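PDB 7BOB: endo-beta-mannanase from Opitutaceae bacterium TAV5, which acts as a family 5 glycoside hydrolase, an exo-beta-1,4-mannosidase that probably releases mannose from the non-reducing ends of beta-1,4-linked mannan chains in the termite hindgut. Local coordinates for residues L190-C195 with P276-E281; Q198-D203 with L264-K269; W247-G252 with R412-H417. One frame throughout, in Å; residues are numbered along the deposited sequence.

In the fold
From the N terminus the chain runs through the first four strands of the (beta/alpha)8 barrel and reaches residues 190-195 in the fifth. Interaction 1 closes the loop from there to strand 277-282, the seventh, across the barrel interior. Interaction 2 lies within that loop, joining the short helix 198-201, just after the fifth strand, to the outer barrel helix 258-272. Interaction 3 starts inside both loops, at residues 247-252, but ends far beyond them on helix 406-422, and so crosses the other two; it ties the barrel to the C-terminal domain. Interactions 1 and 2 touch through leucine and valine packing, interactions 2 and 3 through the pairs Tyr267-His248 and Lys269-His417 as well as Phe266.

Interaction 1 of 3, residues L190-C195 with P276-E281; sequences LILSGC and PVLLQE
Leu192 and Leu278 point their side chains at one another and meet by a single methyl each, CD2 of Leu192 lying 3.5 Å from CD2 of Leu278. They arrive by different rotations: CG of Leu192 stands beside its own backbone N, whereas CG of Leu278 is anti to the N (chi1 173°). Two residues further on in each segment, the extended side chain of Gln280 brings OE1 to 3.2 Å from CA of Gly194. The backbone of Gly194 is in a left-handed conformation (phi 85°), in which a CB would press on the carbonyl O of Ser193. Both segments belong to the (beta/alpha)8 barrel, as its fifth and seventh strands; since strand 237-241 is the sixth, they meet across the barrel interior and not as bonded neighbours. The buried Gln280 amide is held at both ends, OE1 by His240 NE2 and NE2 by Gln96 and Asp152, which fixes its flip. Beside it Glu281, in a salt bridge with Arg58, hydrogen-bonded to Tyr242 and close to Glu156, lies near the end of the seventh strand, a position consistent with the nucleophile of family 5 hydrolases. Past Leu192 comes an ST turn, Cys195 N donating to Ser193 OG at 3.0 Å.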
ATOM      1  N   LEU A 190     -13.241  23.802  31.577  1.00 55.32           N
ATOM      2  CA  LEU A 190     -13.767  23.034  30.461  1.00 54.04           C
ATOM      3  C   LEU A 190     -12.678  22.927  29.395  1.00 55.75           C
ATOM      4  O   LEU A 190     -12.183  23.946  28.894  1.00 52.83           O
ATOM      5  CB  LEU A 190     -15.027  23.687  29.897  1.00 58.66           C
ATOM      6  CG  LEU A 190     -16.245  23.736  30.831  1.00 63.21           C
ATOM      7  CD1 LEU A 190     -17.504  24.150  30.084  1.00 58.49           C
ATOM      8  CD2 LEU A 190     -16.448  22.400  31.528  1.00 60.16           C
ATOM      9  N   ILE A 191     -12.281  21.696  29.083  1.00 52.19           N
ATOM     10  CA  ILE A 191     -11.283  21.404  28.058  1.00 52.92           C
ATOM     11  C   ILE A 191     -11.982  20.744  26.874  1.00 53.00           C
ATOM     12  O   ILE A 191     -12.781  19.814  27.045  1.00 50.03           O
ATOM     13  CB  ILE A 191     -10.154  20.517  28.611  1.00 52.30           C
ATOM     14  CG1 ILE A 191      -9.598  21.136  29.900  1.00 52.78           C
ATOM     15  CG2 ILE A 191      -9.040  20.373  27.599  1.00 50.00           C
ATOM     16  CD1 ILE A 191      -8.600  20.260  30.615  1.00 49.14           C
ATOM     17  N   LEU A 192     -11.712  21.258  25.681  1.00 49.86           N
ATOM     18  CA  LEU A 192     -12.214  20.687  24.446  1.00 50.66           C
ATOM     19  C   LEU A 192     -11.048  20.034  23.722  1.00 51.81           C
ATOM     20  O   LEU A 192      -9.891  20.439  23.889  1.00 48.71           O
ATOM     21  CB  LEU A 192     -12.855  21.749  23.553  1.00 48.08           C
ATOM     22  CG  LEU A 192     -13.820  22.739  24.214  1.00 50.16           C
ATOM     23  CD1 LEU A 192     -13.143  24.039  24.561  1.00 49.16           C
ATOM     24  CD2 LEU A 192     -14.964  23.005  23.276  1.00 52.27           C
ATOM     25  N   SER A 193     -11.363  19.014  22.916  1.00 49.55           N
ATOM     26  CA  SER A 193     -10.316  18.290  22.204  1.00 47.85           C
ATOM     27  C   SER A 193      -9.756  19.098  21.042  1.00 46.49           C
ATOM     28  O   SER A 193      -8.544  19.114  20.838  1.00 51.54           O
ATOM     29  CB  SER A 193     -10.852  16.951  21.692  1.00 51.37           C
ATOM     30  OG  SER A 193     -11.557  17.130  20.478  1.00 48.20           O
ATOM     31  N   GLY A 194     -10.602  19.767  20.263  1.00 46.42           N
ATOM     32  CA  GLY A 194     -10.147  20.404  19.042  1.00 47.42           C
ATOM     33  C   GLY A 194     -10.096  19.492  17.819  1.00 49.90           C
ATOM     34  O   GLY A 194      -9.631  19.927  16.754  1.00 45.14           O
ATOM     35  N   CYS A 195     -10.568  18.253  17.934  1.00 44.79           N
ATOM     36  CA  CYS A 195     -10.493  17.269  16.861  1.00 44.27           C
ATOM     37  C   CYS A 195     -11.577  17.498  15.804  1.00 49.32           C
ATOM     38  O   CYS A 195     -12.568  18.207  16.023  1.00 47.51           O
ATOM     39  CB  CYS A 195     -10.616  15.859  17.444  1.00 42.57           C
ATOM     40  SG  CYS A 195      -9.172  15.350  18.432  1.00 52.46           S
ATOM     41  N   PRO A 276     -21.171  15.767  25.045  1.00 48.27           N
ATOM     42  CA  PRO A 276     -21.587  17.040  24.447  1.00 50.84           C
ATOM     43  C   PRO A 276     -20.623  17.420  23.333  1.00 48.57           C
ATOM     44  O   PRO A 276     -19.431  17.082  23.369  1.00 43.61           O
ATOM     45  CB  PRO A 276     -21.539  18.027  25.625  1.00 48.84           C
ATOM     46  CG  PRO A 276     -20.619  17.406  26.631  1.00 51.67           C
ATOM     47  CD  PRO A 276     -20.683  15.907  26.431  1.00 48.72           C
ATOM     48  N   VAL A 277     -21.148  18.095  22.310  1.00 43.40           N
ATOM     49  CA  VAL A 277     -20.359  18.334  21.109  1.00 47.10           C
ATOM     50  C   VAL A 277     -20.559  19.761  20.626  1.00 46.87           C
ATOM     51  O   VAL A 277     -21.693  20.213  20.448  1.00 49.05           O
ATOM     52  CB  VAL A 277     -20.673  17.314  19.983  1.00 50.37           C
ATOM     53  CG1 VAL A 277     -22.096  17.383  19.583  1.00 52.20           C
ATOM     54  CG2 VAL A 277     -19.824  17.609  18.784  1.00 48.64           C
ATOM     55  N   LEU A 278     -19.438  20.465  20.433  1.00 47.90           N
ATOM     56  CA  LEU A 278     -19.375  21.811  19.890  1.00 45.10           C
ATOM     57  C   LEU A 278     -19.030  21.744  18.408  1.00 47.59           C
ATOM     58  O   LEU A 278     -18.033  21.115  18.030  1.00 43.75           O
ATOM     59  CB  LEU A 278     -18.306  22.633  20.629  1.00 45.40           C
ATOM     60  CG  LEU A 278     -17.983  24.019  20.074  1.00 45.97           C
ATOM     61  CD1 LEU A 278     -19.254  24.850  20.173  1.00 45.53           C
ATOM     62  CD2 LEU A 278     -16.854  24.748  20.833  1.00 45.19           C
ATOM     63  N   LEU A 279     -19.828  22.410  17.572  1.00 47.48           N
ATOM     64  CA  LEU A 279     -19.458  22.569  16.167  1.00 43.35           C
ATOM     65  C   LEU A 279     -18.382  23.640  16.119  1.00 44.54           C
ATOM     66  O   LEU A 279     -18.640  24.816  15.847  1.00 47.21           O
ATOM     67  CB  LEU A 279     -20.657  22.941  15.303  1.00 45.85           C
ATOM     68  CG  LEU A 279     -20.384  22.941  13.794  1.00 46.98           C
ATOM     69  CD1 LEU A 279     -19.963  21.557  13.334  1.00 43.80           C
ATOM     70  CD2 LEU A 279     -21.581  23.439  12.961  1.00 43.74           C
ATOM     71  N   GLN A 280     -17.145  23.214  16.403  1.00 43.65           N
ATOM     72  CA  GLN A 280     -16.053  24.148  16.664  1.00 42.81           C
ATOM     73  C   GLN A 280     -15.521  24.813  15.404  1.00 46.41           C
ATOM     74  O   GLN A 280     -14.855  25.859  15.494  1.00 42.47           O
ATOM     75  CB  GLN A 280     -14.925  23.415  17.368  1.00 46.30           C
ATOM     76  CG  GLN A 280     -13.831  24.313  17.930  1.00 45.99           C
ATOM     77  CD  GLN A 280     -12.748  23.487  18.535  1.00 47.03           C
ATOM     78  OE1 GLN A 280     -12.294  22.513  17.925  1.00 44.37           O
ATOM     79  NE2 GLN A 280     -12.340  23.837  19.750  1.00 45.29           N
ATOM     80  N   GLU A 281     -15.803  24.228  14.242  1.00 45.22           N
ATOM     81  CA  GLU A 281     -15.387  24.754  12.948  1.00 46.02           C
ATOM     82  C   GLU A 281     -16.419  24.301  11.934  1.00 47.47           C
ATOM     83  O   GLU A 281     -16.671  23.097  11.814  1.00 46.38           O
ATOM     84  CB  GLU A 281     -14.023  24.216  12.493  1.00 42.84           C
ATOM     85  CG  GLU A 281     -12.785  24.806  13.111  1.00 47.40           C
ATOM     86  CD  GLU A 281     -11.520  24.186  12.483  1.00 46.75           C
ATOM     87  OE1 GLU A 281     -11.598  23.690  11.325  1.00 45.45           O
ATOM     88  OE2 GLU A 281     -10.473  24.156  13.157  1.00 46.06           O
TER

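Interaction 2 of 3, residues Q198-D203 with L264-K269; sequences QQVIAD and LPFYVK
Val200 sets its branched end against the ring of Tyr267, while Ile201 takes the same side of that ring nearer the hydroxyl. The valine straddles one ring carbon: its CB lies 4.0 Å from Tyr267 CD1, and both of its methyls are almost equally near that atom. Ile201 offers CG2, which is 3.6 Å from Tyr267 CE1 and touches OH as well. With CG1 of Ile201 in the crowded position between the backbone N and the carbonyl carbon (chi1 69°), CG2 is left as the branch that meets the ring. Both aliphatic groups cross obliquely to the tyrosine. Phe266 adds a looser contact, its CE2 lying 4.2 Å from Val200 CG1, so that this one methyl packs against two aromatic rings. Neither aromatic residue aims its CB directly at the short helix; the rings nevertheless come close to it through the length of their side chains. The contact is apolar throughout, without a hydrogen bond between the segments, but the buried phenol is satisfied at its far end, where Tyr267 OH pairs with His248 ND1. Helix 258-272 is the barrel helix between the sixth and seventh strands, and Tyr267 also rests on Met239 of strand 237-241. Phe266 also packs against Leu413 and Ile414 of helix 406-422, and the carbonyl groups of Gln199 and Val200 are bonded by the hydroxyls of Tyr394 and Tyr393, respectively.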
ATOM      1  N   GLN A 198     -12.203  13.267  11.506  1.00 44.60           N
ATOM      2  CA  GLN A 198     -11.424  12.039  11.460  1.00 46.12           C
ATOM      3  C   GLN A 198     -11.594  11.195  12.710  1.00 45.31           C
ATOM      4  O   GLN A 198     -11.226  10.015  12.686  1.00 44.06           O
ATOM      5  CB  GLN A 198      -9.959  12.354  11.207  1.00 46.01           C
ATOM      6  CG  GLN A 198      -9.808  13.150   9.940  1.00 50.54           C
ATOM      7  CD  GLN A 198      -8.534  12.872   9.256  1.00 57.03           C
ATOM      8  OE1 GLN A 198      -8.258  11.736   8.904  1.00 58.83           O
ATOM      9  NE2 GLN A 198      -7.699  13.903   9.098  1.00 65.36           N
ATOM     10  N   GLN A 199     -12.172  11.749  13.780  1.00 39.81           N
ATOM     11  CA  GLN A 199     -12.623  10.905  14.878  1.00 41.31           C
ATOM     12  C   GLN A 199     -13.581   9.827  14.390  1.00 45.65           C
ATOM     13  O   GLN A 199     -13.617   8.730  14.966  1.00 45.26           O
ATOM     14  CB  GLN A 199     -13.331  11.736  15.951  1.00 45.81           C
ATOM     15  CG  GLN A 199     -12.496  12.802  16.623  1.00 45.80           C
ATOM     16  CD  GLN A 199     -13.354  13.672  17.526  1.00 45.54           C
ATOM     17  OE1 GLN A 199     -13.558  13.353  18.699  1.00 42.18           O
ATOM     18  NE2 GLN A 199     -13.897  14.743  16.969  1.00 41.98           N
ATOM     19  N   VAL A 200     -14.381  10.127  13.360  1.00 43.69           N
ATOM     20  CA  VAL A 200     -15.388   9.196  12.843  1.00 38.30           C
ATOM     21  C   VAL A 200     -14.849   8.359  11.685  1.00 43.61           C
ATOM     22  O   VAL A 200     -15.079   7.149  11.622  1.00 42.31           O
ATOM     23  CB  VAL A 200     -16.652   9.964  12.402  1.00 40.83           C
ATOM     24  CG1 VAL A 200     -17.689   8.987  11.867  1.00 42.70           C
ATOM     25  CG2 VAL A 200     -17.235  10.781  13.563  1.00 42.98           C
ATOM     26  N   ILE A 201     -14.152   8.989  10.734  1.00 41.70           N
ATOM     27  CA  ILE A 201     -13.812   8.337   9.474  1.00 42.36           C
ATOM     28  C   ILE A 201     -12.410   7.713   9.452  1.00 43.58           C
ATOM     29  O   ILE A 201     -12.069   7.046   8.464  1.00 43.39           O
ATOM     30  CB  ILE A 201     -13.965   9.320   8.294  1.00 42.98           C
ATOM     31  CG1 ILE A 201     -12.879  10.405   8.364  1.00 42.01           C
ATOM     32  CG2 ILE A 201     -15.413   9.936   8.261  1.00 43.11           C
ATOM     33  CD1 ILE A 201     -12.615  11.098   7.043  1.00 41.52           C
ATOM     34  N   ALA A 202     -11.577   7.925  10.481  1.00 44.23           N
ATOM     35  CA  ALA A 202     -10.278   7.245  10.551  1.00 43.20           C
ATOM     36  C   ALA A 202     -10.018   6.754  11.971  1.00 43.56           C
ATOM     37  O   ALA A 202     -10.788   7.028  12.898  1.00 46.34           O
ATOM     38  CB  ALA A 202      -9.137   8.152  10.069  1.00 35.79           C
ATOM     39  N   ASP A 203      -8.932   5.995  12.143  1.00 44.78           N
ATOM     40  CA  ASP A 203      -8.434   5.641  13.474  1.00 46.08           C
ATOM     41  C   ASP A 203      -7.092   6.343  13.645  1.00 46.45           C
ATOM     42  O   ASP A 203      -6.050   5.831  13.242  1.00 43.75           O
ATOM     43  CB  ASP A 203      -8.287   4.141  13.708  1.00 45.75           C
ATOM     44  CG  ASP A 203      -7.935   3.814  15.170  1.00 48.84           C
ATOM     45  OD1 ASP A 203      -7.927   4.741  16.021  1.00 48.78           O
ATOM     46  OD2 ASP A 203      -7.692   2.628  15.477  1.00 51.98           O
ATOM     47  N   LEU A 264     -22.051  16.864   7.842  1.00 43.35           N
ATOM     48  CA  LEU A 264     -21.765  17.472   9.143  1.00 46.76           C
ATOM     49  C   LEU A 264     -22.807  17.086  10.198  1.00 47.36           C
ATOM     50  O   LEU A 264     -22.408  16.633  11.288  1.00 46.77           O
ATOM     51  CB  LEU A 264     -21.608  18.982   8.944  1.00 44.30           C
ATOM     52  CG  LEU A 264     -20.959  19.846  10.023  1.00 49.79           C
ATOM     53  CD1 LEU A 264     -19.683  19.209  10.504  1.00 47.45           C
ATOM     54  CD2 LEU A 264     -20.694  21.262   9.484  1.00 47.18           C
ATOM     55  N   PRO A 265     -24.121  17.136   9.933  1.00 46.99           N
ATOM     56  CA  PRO A 265     -25.069  16.638  10.951  1.00 49.71           C
ATOM     57  C   PRO A 265     -24.842  15.188  11.321  1.00 46.51           C
ATOM     58  O   PRO A 265     -25.017  14.815  12.488  1.00 47.34           O
ATOM     59  CB  PRO A 265     -26.445  16.830  10.290  1.00 46.26           C
ATOM     60  CG  PRO A 265     -26.224  17.909   9.284  1.00 51.61           C
ATOM     61  CD  PRO A 265     -24.827  17.699   8.767  1.00 48.64           C
ATOM     62  N   PHE A 266     -24.458  14.355  10.353  1.00 44.81           N
ATOM     63  CA  PHE A 266     -24.154  12.963  10.665  1.00 44.49           C
ATOM     64  C   PHE A 266     -22.966  12.856  11.613  1.00 44.84           C
ATOM     65  O   PHE A 266     -23.007  12.097  12.590  1.00 45.94           O
ATOM     66  CB  PHE A 266     -23.894  12.182   9.382  1.00 46.23           C
ATOM     67  CG  PHE A 266     -23.225  10.868   9.616  1.00 50.52           C
ATOM     68  CD1 PHE A 266     -23.972   9.741   9.970  1.00 45.44           C
ATOM     69  CD2 PHE A 266     -21.840  10.750   9.504  1.00 45.64           C
ATOM     70  CE1 PHE A 266     -23.342   8.518  10.200  1.00 42.69           C
ATOM     71  CE2 PHE A 266     -21.204   9.518   9.721  1.00 46.94           C
ATOM     72  CZ  PHE A 266     -21.961   8.405  10.069  1.00 46.31           C
ATOM     73  N   TYR A 267     -21.885  13.595  11.328  1.00 44.03           N
ATOM     74  CA  TYR A 267     -20.722  13.592  12.225  1.00 46.14           C
ATOM     75  C   TYR A 267     -21.101  14.075  13.620  1.00 48.64           C
ATOM     76  O   TYR A 267     -20.644  13.512  14.628  1.00 46.73           O
ATOM     77  CB  TYR A 267     -19.605  14.479  11.673  1.00 43.15           C
ATOM     78  CG  TYR A 267     -19.001  13.982  10.377  1.00 47.49           C
ATOM     79  CD1 TYR A 267     -18.682  12.646  10.209  1.00 41.73           C
ATOM     80  CD2 TYR A 267     -18.735  14.859   9.333  1.00 46.46           C
ATOM     81  CE1 TYR A 267     -18.130  12.198   9.027  1.00 44.19           C
ATOM     82  CE2 TYR A 267     -18.167  14.415   8.151  1.00 40.67           C
ATOM     83  CZ  TYR A 267     -17.874  13.095   8.010  1.00 41.53           C
ATOM     84  OH  TYR A 267     -17.342  12.662   6.832  1.00 43.04           O
ATOM     85  N   VAL A 268     -21.915  15.137  13.695  1.00 46.16           N
ATOM     86  CA  VAL A 268     -22.354  15.654  14.990  1.00 48.06           C
ATOM     87  C   VAL A 268     -23.169  14.599  15.727  1.00 47.20           C
ATOM     88  O   VAL A 268     -22.969  14.370  16.927  1.00 49.33           O
ATOM     89  CB  VAL A 268     -23.141  16.967  14.802  1.00 50.93           C
ATOM     90  CG1 VAL A 268     -23.777  17.448  16.133  1.00 46.64           C
ATOM     91  CG2 VAL A 268     -22.230  18.041  14.222  1.00 42.03           C
ATOM     92  N   LYS A 269     -24.062  13.908  15.010  1.00 47.03           N
ATOM     93  CA  LYS A 269     -24.857  12.839  15.612  1.00 46.12           C
ATOM     94  C   LYS A 269     -23.970  11.760  16.227  1.00 48.18           C
ATOM     95  O   LYS A 269     -24.226  11.291  17.341  1.00 47.39           O
ATOM     96  CB  LYS A 269     -25.769  12.200  14.557  1.00 48.54           C
ATOM     97  CG  LYS A 269     -26.942  13.042  14.104  1.00 53.45           C
ATOM     98  CD  LYS A 269     -27.918  12.234  13.214  1.00 44.68           C
ATOM     99  CE  LYS A 269     -28.906  13.178  12.533  1.00 48.26           C
ATOM    100  NZ  LYS A 269     -29.835  12.482  11.586  1.00 52.73           N
TER

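Interaction 3 of 3, residues W247-G252 with R412-H417; sequences WHPVQG and RLILAH
Pro249 and Val250 pack on the two branches of Ile414, and this apolar meeting makes up the direct contact. The longer branch goes to the proline: Ile414 CD1 lies 3.8 Å from Pro249 CG and also touches CD, with the side chains at about a right angle. Its shorter branch goes to the valine, Ile414 CG2 standing 3.8 Å from Val250 CG2, and here the two side chains lie alongside each other, running antiparallel. The division follows from the rotation of the isoleucine, whose CG2 is anti to the backbone N while CG1 lies beside that N and continues extended to CD1 (chi2 168°). An alanine here would remove both branches and is likely to leave a gap beneath Pro249 and Val250. No hydrogen bond joins the two segments; the polar groups bond to other parts of the chain: Arg412 forms salt bridges with Asp557 and Glu408, and Gln251 O is bonded by Trp566 NE1. Among the rings, His248 meets His197 with the planes at about 45°, and His417 meets Phe266. The loop follows strand 237-241 of the barrel, and helix 406-422 joins two parallel neighbouring strands, 385-389 and 427-431, of the C-terminal domain. Ile414 also touches Leu263 of helix 258-272, while Val250 reaches Leu563 of helix 558-564, and Gln251 packs on Gly518 of a second subunit.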
ATOM      1  N   TRP A 247     -12.768  15.564   1.013  1.00 44.33           N
ATOM      2  CA  TRP A 247     -12.420  15.495   2.429  1.00 41.80           C
ATOM      3  C   TRP A 247     -13.230  14.449   3.191  1.00 44.18           C
ATOM      4  O   TRP A 247     -13.147  14.397   4.419  1.00 44.39           O
ATOM      5  CB  TRP A 247     -12.589  16.868   3.107  1.00 45.09           C
ATOM      6  CG  TRP A 247     -11.619  17.900   2.581  1.00 43.55           C
ATOM      7  CD1 TRP A 247     -10.776  17.758   1.513  1.00 46.81           C
ATOM      8  CD2 TRP A 247     -11.411  19.222   3.075  1.00 42.92           C
ATOM      9  NE1 TRP A 247     -10.058  18.910   1.315  1.00 46.34           N
ATOM     10  CE2 TRP A 247     -10.425  19.824   2.260  1.00 46.59           C
ATOM     11  CE3 TRP A 247     -11.978  19.968   4.111  1.00 44.25           C
ATOM     12  CZ2 TRP A 247      -9.981  21.126   2.462  1.00 46.59           C
ATOM     13  CZ3 TRP A 247     -11.520  21.261   4.324  1.00 47.74           C
ATOM     14  CH2 TRP A 247     -10.542  21.830   3.499  1.00 42.97           C
ATOM     15  N   HIS A 248     -14.008  13.622   2.502  1.00 44.49           N
ATOM     16  CA  HIS A 248     -14.892  12.664   3.153  1.00 46.19           C
ATOM     17  C   HIS A 248     -14.804  11.324   2.436  1.00 48.82           C
ATOM     18  O   HIS A 248     -14.489  11.280   1.242  1.00 47.81           O
ATOM     19  CB  HIS A 248     -16.342  13.168   3.141  1.00 45.53           C
ATOM     20  CG  HIS A 248     -16.485  14.533   3.729  1.00 43.10           C
ATOM     21  ND1 HIS A 248     -16.728  14.740   5.071  1.00 42.89           N
ATOM     22  CD2 HIS A 248     -16.348  15.759   3.176  1.00 42.83           C
ATOM     23  CE1 HIS A 248     -16.760  16.037   5.317  1.00 43.61           C
ATOM     24  NE2 HIS A 248     -16.532  16.678   4.185  1.00 46.66           N
ATOM     25  N   PRO A 249     -15.096  10.218   3.130  1.00 46.47           N
ATOM     26  CA  PRO A 249     -14.960   8.901   2.500  1.00 47.47           C
ATOM     27  C   PRO A 249     -16.067   8.573   1.503  1.00 52.51           C
ATOM     28  O   PRO A 249     -15.939   7.571   0.788  1.00 50.28           O
ATOM     29  CB  PRO A 249     -14.986   7.943   3.693  1.00 47.02           C
ATOM     30  CG  PRO A 249     -15.865   8.637   4.675  1.00 47.82           C
ATOM     31  CD  PRO A 249     -15.517  10.107   4.539  1.00 47.63           C
ATOM     32  N   VAL A 250     -17.152   9.347   1.463  1.00 51.60           N
ATOM     33  CA  VAL A 250     -18.165   9.269   0.414  1.00 47.32           C
ATOM     34  C   VAL A 250     -18.167  10.606  -0.310  1.00 45.50           C
ATOM     35  O   VAL A 250     -18.281  11.655   0.326  1.00 45.43           O
ATOM     36  CB  VAL A 250     -19.562   8.963   0.980  1.00 48.25           C
ATOM     37  CG1 VAL A 250     -20.567   8.818  -0.161  1.00 47.05           C
ATOM     38  CG2 VAL A 250     -19.525   7.715   1.849  1.00 49.61           C
ATOM     39  N   GLN A 251     -18.065  10.570  -1.626  1.00 43.63           N
ATOM     40  CA  GLN A 251     -17.864  11.778  -2.424  1.00 47.88           C
ATOM     41  C   GLN A 251     -19.217  12.404  -2.772  1.00 52.72           C
ATOM     42  O   GLN A 251     -19.922  11.931  -3.669  1.00 49.81           O
ATOM     43  CB  GLN A 251     -17.074  11.423  -3.678  1.00 52.38           C
ATOM     44  CG  GLN A 251     -16.316  12.561  -4.284  1.00 54.79           C
ATOM     45  CD  GLN A 251     -14.885  12.556  -3.860  1.00 59.84           C
ATOM     46  OE1 GLN A 251     -14.498  11.798  -2.956  1.00 63.06           O
ATOM     47  NE2 GLN A 251     -14.074  13.413  -4.484  1.00 60.33           N
ATOM     48  N   GLY A 252     -19.593  13.470  -2.062  1.00 47.30           N
ATOM     49  CA  GLY A 252     -20.759  14.242  -2.436  1.00 45.49           C
ATOM     50  C   GLY A 252     -20.462  15.189  -3.585  1.00 44.49           C
ATOM     51  O   GLY A 252     -19.360  15.235  -4.123  1.00 48.30           O
ATOM     52  N   ARG A 412     -20.322   3.322   5.076  1.00 46.55           N
ATOM     53  CA  ARG A 412     -21.634   2.675   5.054  1.00 46.67           C
ATOM     54  C   ARG A 412     -22.641   3.462   5.875  1.00 48.50           C
ATOM     55  O   ARG A 412     -23.825   3.540   5.514  1.00 45.54           O
ATOM     56  CB  ARG A 412     -21.535   1.252   5.590  1.00 48.36           C
ATOM     57  CG  ARG A 412     -20.643   0.324   4.776  1.00 46.89           C
ATOM     58  CD  ARG A 412     -20.263  -0.915   5.597  1.00 51.78           C
ATOM     59  NE  ARG A 412     -19.909  -2.052   4.748  1.00 53.46           N
ATOM     60  CZ  ARG A 412     -18.674  -2.266   4.299  1.00 60.62           C
ATOM     61  NH1 ARG A 412     -17.692  -1.414   4.632  1.00 56.14           N
ATOM     62  NH2 ARG A 412     -18.413  -3.325   3.521  1.00 51.37           N
ATOM     63  N   LEU A 413     -22.185   4.043   6.987  1.00 43.59           N
ATOM     64  CA  LEU A 413     -23.091   4.796   7.826  1.00 44.57           C
ATOM     65  C   LEU A 413     -23.504   6.086   7.129  1.00 46.45           C
ATOM     66  O   LEU A 413     -24.680   6.467   7.166  1.00 48.65           O
ATOM     67  CB  LEU A 413     -22.432   5.069   9.178  1.00 48.57           C
ATOM     68  CG  LEU A 413     -22.259   3.876  10.127  1.00 45.74           C
ATOM     69  CD1 LEU A 413     -21.523   4.307  11.384  1.00 43.51           C
ATOM     70  CD2 LEU A 413     -23.594   3.274  10.488  1.00 48.97           C
ATOM     71  N   ILE A 414     -22.560   6.739   6.440  1.00 44.55           N
ATOM     72  CA  ILE A 414     -22.855   8.015   5.792  1.00 41.75           C
ATOM     73  C   ILE A 414     -23.951   7.836   4.747  1.00 45.39           C
ATOM     74  O   ILE A 414     -24.919   8.607   4.690  1.00 46.43           O
ATOM     75  CB  ILE A 414     -21.580   8.609   5.176  1.00 42.71           C
ATOM     76  CG1 ILE A 414     -20.716   9.241   6.274  1.00 44.94           C
ATOM     77  CG2 ILE A 414     -21.930   9.611   4.078  1.00 40.83           C
ATOM     78  CD1 ILE A 414     -19.300   9.610   5.828  1.00 39.57           C
ATOM     79  N   LEU A 415     -23.824   6.793   3.928  1.00 41.08           N
ATOM     80  CA  LEU A 415     -24.750   6.573   2.824  1.00 43.57           C
ATOM     81  C   LEU A 415     -26.103   6.114   3.331  1.00 44.65           C
ATOM     82  O   LEU A 415     -27.144   6.589   2.861  1.00 49.91           O
ATOM     83  CB  LEU A 415     -24.177   5.535   1.850  1.00 43.94           C
ATOM     84  CG  LEU A 415     -25.091   5.290   0.655  1.00 42.33           C
ATOM     85  CD1 LEU A 415     -25.099   6.497  -0.266  1.00 42.81           C
ATOM     86  CD2 LEU A 415     -24.666   4.049  -0.093  1.00 44.50           C
ATOM     87  N   ALA A 416     -26.116   5.162   4.266  1.00 45.14           N
ATOM     88  CA  ALA A 416     -27.386   4.743   4.844  1.00 44.05           C
ATOM     89  C   ALA A 416     -28.095   5.929   5.488  1.00 47.95           C
ATOM     90  O   ALA A 416     -29.302   6.110   5.305  1.00 48.45           O
ATOM     91  CB  ALA A 416     -27.166   3.626   5.859  1.00 44.71           C
ATOM     92  N   HIS A 417     -27.342   6.766   6.216  1.00 45.70           N
ATOM     93  CA  HIS A 417     -27.910   7.941   6.868  1.00 46.71           C
ATOM     94  C   HIS A 417     -28.551   8.874   5.852  1.00 48.39           C
ATOM     95  O   HIS A 417     -29.666   9.364   6.063  1.00 51.09           O
ATOM     96  CB  HIS A 417     -26.820   8.673   7.650  1.00 45.42           C
ATOM     97  CG  HIS A 417     -27.276   9.949   8.284  1.00 48.00           C
ATOM     98  ND1 HIS A 417     -26.990  11.189   7.750  1.00 47.92           N
ATOM     99  CD2 HIS A 417     -27.975  10.181   9.421  1.00 46.53           C
ATOM    100  CE1 HIS A 417     -27.491  12.128   8.530  1.00 51.65           C
ATOM    101  NE2 HIS A 417     -28.101  11.543   9.547  1.00 53.90           N
TER